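Local atomic coordinates of TerD domain-containing protein (Streptomyces coelicolor A3, PDB entry 2QZ7), a protein that is of unknown function but belongs to the TerD family of tellurite-resistance proteins and carries bound sodium ions. Residues Pro60-Gln65 and Arg69-Thr74; Phe158-Asn161 and Ala165-Phe168. All coordinates share one frame; numbering follows the deposited sequence.

Contact 1 (Pro60-Gln65 and Arg69-Thr74)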
loop_
_atom_site.group_PDB
_atom_site.type_symbol
_atom_site.label_atom_id
_atom_site.label_comp_id
_atom_site.label_asym_id
_atom_site.label_seq_id
_atom_site.Cartn_x
_atom_site.Cartn_y
_atom_site.Cartn_z
ATOM N N PRO A 60 -1.932 11.359 8.544
ATOM C CA PRO A 60 -2.173 9.996 8.967
ATOM C C PRO A 60 -2.285 9.914 10.493
ATOM O O PRO A 60 -1.578 10.637 11.201
ATOM C CB PRO A 60 -0.898 9.253 8.525
ATOM C CG PRO A 60 -0.293 10.061 7.463
ATOM C CD PRO A 60 -0.706 11.488 7.718
ATOM N N VAL A 61 -3.141 9.007 10.982
ATOM C CA VAL A 61 -3.210 8.717 12.424
ATOM C C VAL A 61 -1.994 7.820 12.703
ATOM O O VAL A 61 -1.276 7.999 13.692
ATOM C CB VAL A 61 -4.526 8.004 12.823
ATOM C CG1 VAL A 61 -4.488 7.575 14.293
ATOM C CG2 VAL A 61 -5.779 8.960 12.548
ATOM N N TYR A 62 -1.727 6.872 11.806
ATOM C CA TYR A 62 -0.450 6.163 11.900
ATOM C C TYR A 62 -0.080 5.554 10.564
ATOM O O TYR A 62 -0.923 5.458 9.679
ATOM C CB TYR A 62 -0.501 5.078 13.022
ATOM C CG TYR A 62 -1.601 4.062 12.901
ATOM C CD1 TYR A 62 -1.485 2.986 12.003
ATOM C CD2 TYR A 62 -2.765 4.148 13.705
ATOM C CE1 TYR A 62 -2.484 2.029 11.881
ATOM C CE2 TYR A 62 -3.780 3.205 13.588
ATOM C CZ TYR A 62 -3.638 2.148 12.687
ATOM O OH TYR A 62 -4.633 1.208 12.574
ATOM N N VAL A 63 1.182 5.119 10.447
ATOM C CA VAL A 63 1.721 4.533 9.235
ATOM C C VAL A 63 2.031 3.075 9.541
ATOM O O VAL A 63 2.491 2.746 10.660
ATOM C CB VAL A 63 3.052 5.296 8.770
ATOM C CG1 VAL A 63 3.764 4.572 7.547
ATOM C CG2 VAL A 63 2.742 6.800 8.493
ATOM N N VAL A 64 1.737 2.179 8.584
ATOM C CA VAL A 64 1.995 0.766 8.778
ATOM C C VAL A 64 2.917 0.315 7.632
ATOM O O VAL A 64 2.654 0.615 6.462
ATOM C CB VAL A 64 0.696 -0.147 8.803
ATOM C CG1 VAL A 64 1.060 -1.631 9.099
ATOM C CG2 VAL A 64 -0.348 0.332 9.851
ATOM N N GLN A 65 3.995 -0.368 7.977
ATOM C CA GLN A 65 4.937 -0.925 6.977
ATOM C C GLN A 65 5.824 -1.951 7.690
ATOM O O GLN A 65 5.586 -2.220 8.857
ATOM C CB GLN A 65 5.782 0.164 6.274
ATOM C CG GLN A 65 6.655 0.988 7.200
ATOM C CD GLN A 65 7.298 2.184 6.519
ATOM O OE1 GLN A 65 6.769 2.720 5.581
ATOM N NE2 GLN A 65 8.437 2.624 7.040
ATOM N N ARG A 69 4.643 -1.468 13.155
ATOM C CA ARG A 69 3.335 -2.136 13.293
ATOM C C ARG A 69 2.189 -1.119 13.578
ATOM O O ARG A 69 2.451 0.008 14.063
ATOM C CB ARG A 69 3.343 -3.231 14.381
ATOM C CG ARG A 69 4.406 -4.306 14.183
ATOM C CD ARG A 69 4.105 -5.586 15.019
ATOM N NE ARG A 69 3.886 -5.194 16.396
ATOM C CZ ARG A 69 4.857 -4.905 17.265
ATOM N NH1 ARG A 69 6.170 -4.994 16.939
ATOM N NH2 ARG A 69 4.509 -4.556 18.492
ATOM N N SER A 70 0.951 -1.508 13.259
ATOM C CA SER A 70 -0.221 -0.740 13.686
ATOM C C SER A 70 -0.263 -0.718 15.227
ATOM O O SER A 70 0.054 -1.717 15.858
ATOM C CB SER A 70 -1.480 -1.363 13.106
ATOM O OG SER A 70 -1.713 -2.619 13.714
ATOM N N PRO A 71 -0.567 0.438 15.844
ATOM C CA PRO A 71 -0.538 0.439 17.309
ATOM C C PRO A 71 -1.700 -0.324 17.959
ATOM O O PRO A 71 -1.663 -0.608 19.140
ATOM C CB PRO A 71 -0.610 1.940 17.673
ATOM C CG PRO A 71 -1.208 2.613 16.518
ATOM C CD PRO A 71 -0.829 1.771 15.290
ATOM N N ASP A 72 -2.697 -0.667 17.154
ATOM C CA ASP A 72 -3.950 -1.192 17.647
ATOM C C ASP A 72 -4.001 -2.683 17.378
ATOM O O ASP A 72 -4.955 -3.341 17.764
ATOM C CB ASP A 72 -5.126 -0.458 16.965
ATOM C CG ASP A 72 -4.987 -0.416 15.433
ATOM O OD1 ASP A 72 -4.395 -1.355 14.868
ATOM O OD2 ASP A 72 -5.480 0.542 14.786
ATOM N N GLY A 73 -2.975 -3.211 16.701
ATOM C CA GLY A 73 -2.892 -4.645 16.378
ATOM C C GLY A 73 -3.840 -5.147 15.295
ATOM O O GLY A 73 -4.019 -6.340 15.121
ATOM N N THR A 74 -4.458 -4.245 14.548
ATOM C CA THR A 74 -5.503 -4.648 13.606
ATOM C C THR A 74 -4.979 -4.949 12.226
ATOM O O THR A 74 -5.739 -5.441 11.384
ATOM C CB THR A 74 -6.548 -3.551 13.453
ATOM O OG1 THR A 74 -5.886 -2.387 12.941
ATOM C CG2 THR A 74 -7.187 -3.264 14.796
HETATM O O HOH W 1 2.424 2.533 13.229
#

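Contact 2 (Phe158-Asn161 and Ala165-Phe168)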
loop_
_atom_site.group_PDB
_atom_site.type_symbol
_atom_site.label_atom_id
_atom_site.label_comp_id
_atom_site.label_asym_id
_atom_site.label_seq_id
_atom_site.Cartn_x
_atom_site.Cartn_y
_atom_site.Cartn_z
ATOM N N PHE A 158 -9.925 2.136 1.488
ATOM C CA PHE A 158 -11.063 1.634 2.255
ATOM C C PHE A 158 -11.647 2.794 3.070
ATOM O O PHE A 158 -10.905 3.563 3.707
ATOM C CB PHE A 158 -10.668 0.452 3.152
ATOM C CG PHE A 158 -9.819 -0.587 2.437
ATOM C CD1 PHE A 158 -10.412 -1.553 1.630
ATOM C CD2 PHE A 158 -8.445 -0.562 2.555
ATOM C CE1 PHE A 158 -9.626 -2.487 0.931
ATOM C CE2 PHE A 158 -7.628 -1.521 1.908
ATOM C CZ PHE A 158 -8.230 -2.462 1.068
ATOM N N THR A 159 -12.973 2.951 2.997
ATOM C CA THR A 159 -13.693 4.007 3.713
ATOM C C THR A 159 -14.967 3.413 4.303
ATOM O O THR A 159 -15.516 2.439 3.760
ATOM C CB THR A 159 -14.051 5.236 2.799
ATOM O OG1 THR A 159 -14.815 4.800 1.680
ATOM C CG2 THR A 159 -12.805 5.930 2.284
ATOM N N ARG A 160 -15.424 3.985 5.418
ATOM C CA ARG A 160 -16.688 3.580 6.053
ATOM C C ARG A 160 -17.949 4.237 5.439
ATOM O O ARG A 160 -17.962 5.428 5.070
ATOM C CB ARG A 160 -16.690 3.903 7.559
ATOM C CG ARG A 160 -15.651 3.176 8.419
ATOM C CD ARG A 160 -15.865 3.552 9.902
ATOM N NE ARG A 160 -14.890 2.927 10.801
ATOM C CZ ARG A 160 -15.076 1.733 11.367
ATOM N NH1 ARG A 160 -16.183 1.059 11.112
ATOM N NH2 ARG A 160 -14.161 1.199 12.170
ATOM N N ASN A 161 -19.014 3.438 5.369
ATOM C CA ASN A 161 -20.366 3.915 5.069
ATOM C C ASN A 161 -20.943 4.862 6.107
ATOM O O ASN A 161 -20.341 5.120 7.156
ATOM C CB ASN A 161 -21.332 2.726 4.923
ATOM C CG ASN A 161 -21.549 2.336 3.471
ATOM O OD1 ASN A 161 -20.960 2.938 2.571
ATOM N ND2 ASN A 161 -22.408 1.351 3.230
ATOM N N ALA A 165 -20.128 0.374 7.528
ATOM C CA ALA A 165 -19.471 -0.702 6.773
ATOM C C ALA A 165 -18.373 -0.173 5.845
ATOM O O ALA A 165 -18.544 0.866 5.193
ATOM C CB ALA A 165 -20.480 -1.512 5.988
ATOM N N TRP A 166 -17.267 -0.919 5.807
ATOM C CA TRP A 166 -16.124 -0.673 4.935
ATOM C C TRP A 166 -16.324 -1.024 3.478
ATOM O O TRP A 166 -16.738 -2.129 3.144
ATOM C CB TRP A 166 -14.905 -1.445 5.447
ATOM C CG TRP A 166 -14.425 -0.922 6.748
ATOM C CD1 TRP A 166 -14.742 -1.403 7.973
ATOM C CD2 TRP A 166 -13.565 0.223 6.967
ATOM N NE1 TRP A 166 -14.121 -0.646 8.950
ATOM C CE2 TRP A 166 -13.400 0.358 8.358
ATOM C CE3 TRP A 166 -12.917 1.133 6.118
ATOM C CZ2 TRP A 166 -12.638 1.385 8.928
ATOM C CZ3 TRP A 166 -12.146 2.130 6.668
ATOM C CH2 TRP A 166 -12.005 2.255 8.064
ATOM N N GLU A 167 -15.959 -0.080 2.619
ATOM C CA GLU A 167 -16.022 -0.265 1.178
ATOM C C GLU A 167 -14.662 -0.057 0.536
ATOM O O GLU A 167 -13.818 0.644 1.078
ATOM C CB GLU A 167 -17.088 0.653 0.569
ATOM C CG GLU A 167 -18.447 0.241 1.016
ATOM C CD GLU A 167 -19.544 1.226 0.680
ATOM O OE1 GLU A 167 -19.262 2.420 0.429
ATOM O OE2 GLU A 167 -20.697 0.791 0.688
ATOM N N PHE A 168 -14.453 -0.721 -0.601
ATOM C CA PHE A 168 -13.212 -0.657 -1.327
ATOM C C PHE A 168 -13.378 0.267 -2.524
ATOM O O PHE A 168 -14.438 0.334 -3.128
ATOM C CB PHE A 168 -12.799 -2.078 -1.764
ATOM C CG PHE A 168 -11.950 -2.121 -2.998
ATOM C CD1 PHE A 168 -10.575 -1.950 -2.925
ATOM C CD2 PHE A 168 -12.531 -2.383 -4.237
ATOM C CE1 PHE A 168 -9.801 -2.023 -4.073
ATOM C CE2 PHE A 168 -11.756 -2.447 -5.389
ATOM C CZ PHE A 168 -10.404 -2.258 -5.306
#

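Contact 1 (Pro60-Gln65 and Arg69-Thr74)
Tyr-62 turns its ring toward Pro-71 and Asp-72 with CG set between the backbone N and the carbonyl carbon (chi1 56°), and Asp-72 answers with the same kind of first torsion (chi1 50°), which brings its carboxylate to the phenol. The two groups meet through Tyr-62 OH, which donates to Asp-72 OD2 in a very short hydrogen bond of 2.5 Å. Ring and carboxylate stand almost perpendicular, 80° between their planes. Pro-71 points its CD at the middle of one face of the Tyr-62 ring, 3.4 Å from the centroid, a CH-pi contact. Beside it, Ser-70 CB lies 3.7 Å from Tyr-62 CE1. It also packs on Val-64 CG2, which itself lies at the ring edge, in its plane.

The other carboxylate oxygen is turned to its own segment. Asp-72 OD1 accepts from Thr-74 N (2.9 Å), an Asx turn, and from Thr-74 OG1 (2.6 Å), both donors reaching it from the same face of the carboxylate. The Asx turn overlaps a type I turn from Ser-70 to Gly-73. Where the backbones draw together, a water donates to both Val-63 O and Arg-69 O. On its other side the strand 62-64 pairs with strand 44-52, and Leu-100 touches both Tyr-62 and Asp-72.

Asp-72 therefore has its two oxygens divided between the strand and the residue just past the turn: OD2 ties the phenol down, while OD1 holds Thr-74. Three donors around one carboxylate would probably stabilise its negative charge; the bond to OD2 holds the phenol end in place, and the proline over the face probably hinders turning of the ring.

Contact 2 (Phe158-Asn161 and Ala165-Phe168)
Arg-160 lays its side chain over one face of the Trp-166 indole: with CG anti to the carbonyl carbon (chi1 -63°), the chain runs extended to NE across it. Its CG stands 3.6 Å from the centroid of the six-membered ring, 13° off the normal, a CH-pi contact. Farther out, Trp-166 CZ2 lies under a face of the guanidinium, 3.3 Å from Arg-160 NE, with the two planes inclined by 50°. The indole also reaches diagonally across to the partner strand, where Trp-166 CE3 packs on Phe-158 CB at 3.8 Å. On the same sheet face Phe-158 CE1 comes to the edge of the Phe-168 ring.

These pairs belong to an antiparallel beta hairpin of strands 152-160 and 166-175, in which Arg-160/Trp-166 and Phe-158/Phe-168 are non-hydrogen-bonded pairs flanking the hydrogen-bonded pair Thr-159/Glu-167. Thr-159 N bonds to Glu-167 O (3.1 Å), and Glu-167 N returns to Thr-159 O (2.8 Å). Nearer the turn, Asn-161 N donates to Ala-165 O at 2.6 Å.

Gly-164 O, in the hairpin loop, takes Arg-160 NH1; beyond the hairpin Ile-104 O takes NE and Ser-101 O takes NH2. Leu-97 and Leu-100 touch Trp-166, and Leu-23 packs on Phe-158 and Phe-168.

Contacts 1 and 2 come one after the other along the chain and do not touch: their centres are 18 Å apart and their nearest atoms about 9 Å. Both reach the same five-stranded antiparallel sheet, at its opposite margins, since strand 62-64 is outermost on one side and strand 166-175 on the other, with strands 44-52, 104-113 and 152-160 between. Leu-100 is a neighbour of both contacts, packing against side chains of contact 1 and against Trp-166 of contact 2. Of the bound sodium ions, one lies about 8 Å from the side chain of Gln-65 in contact 1; none of the residues that coordinate sodium belongs to either contact.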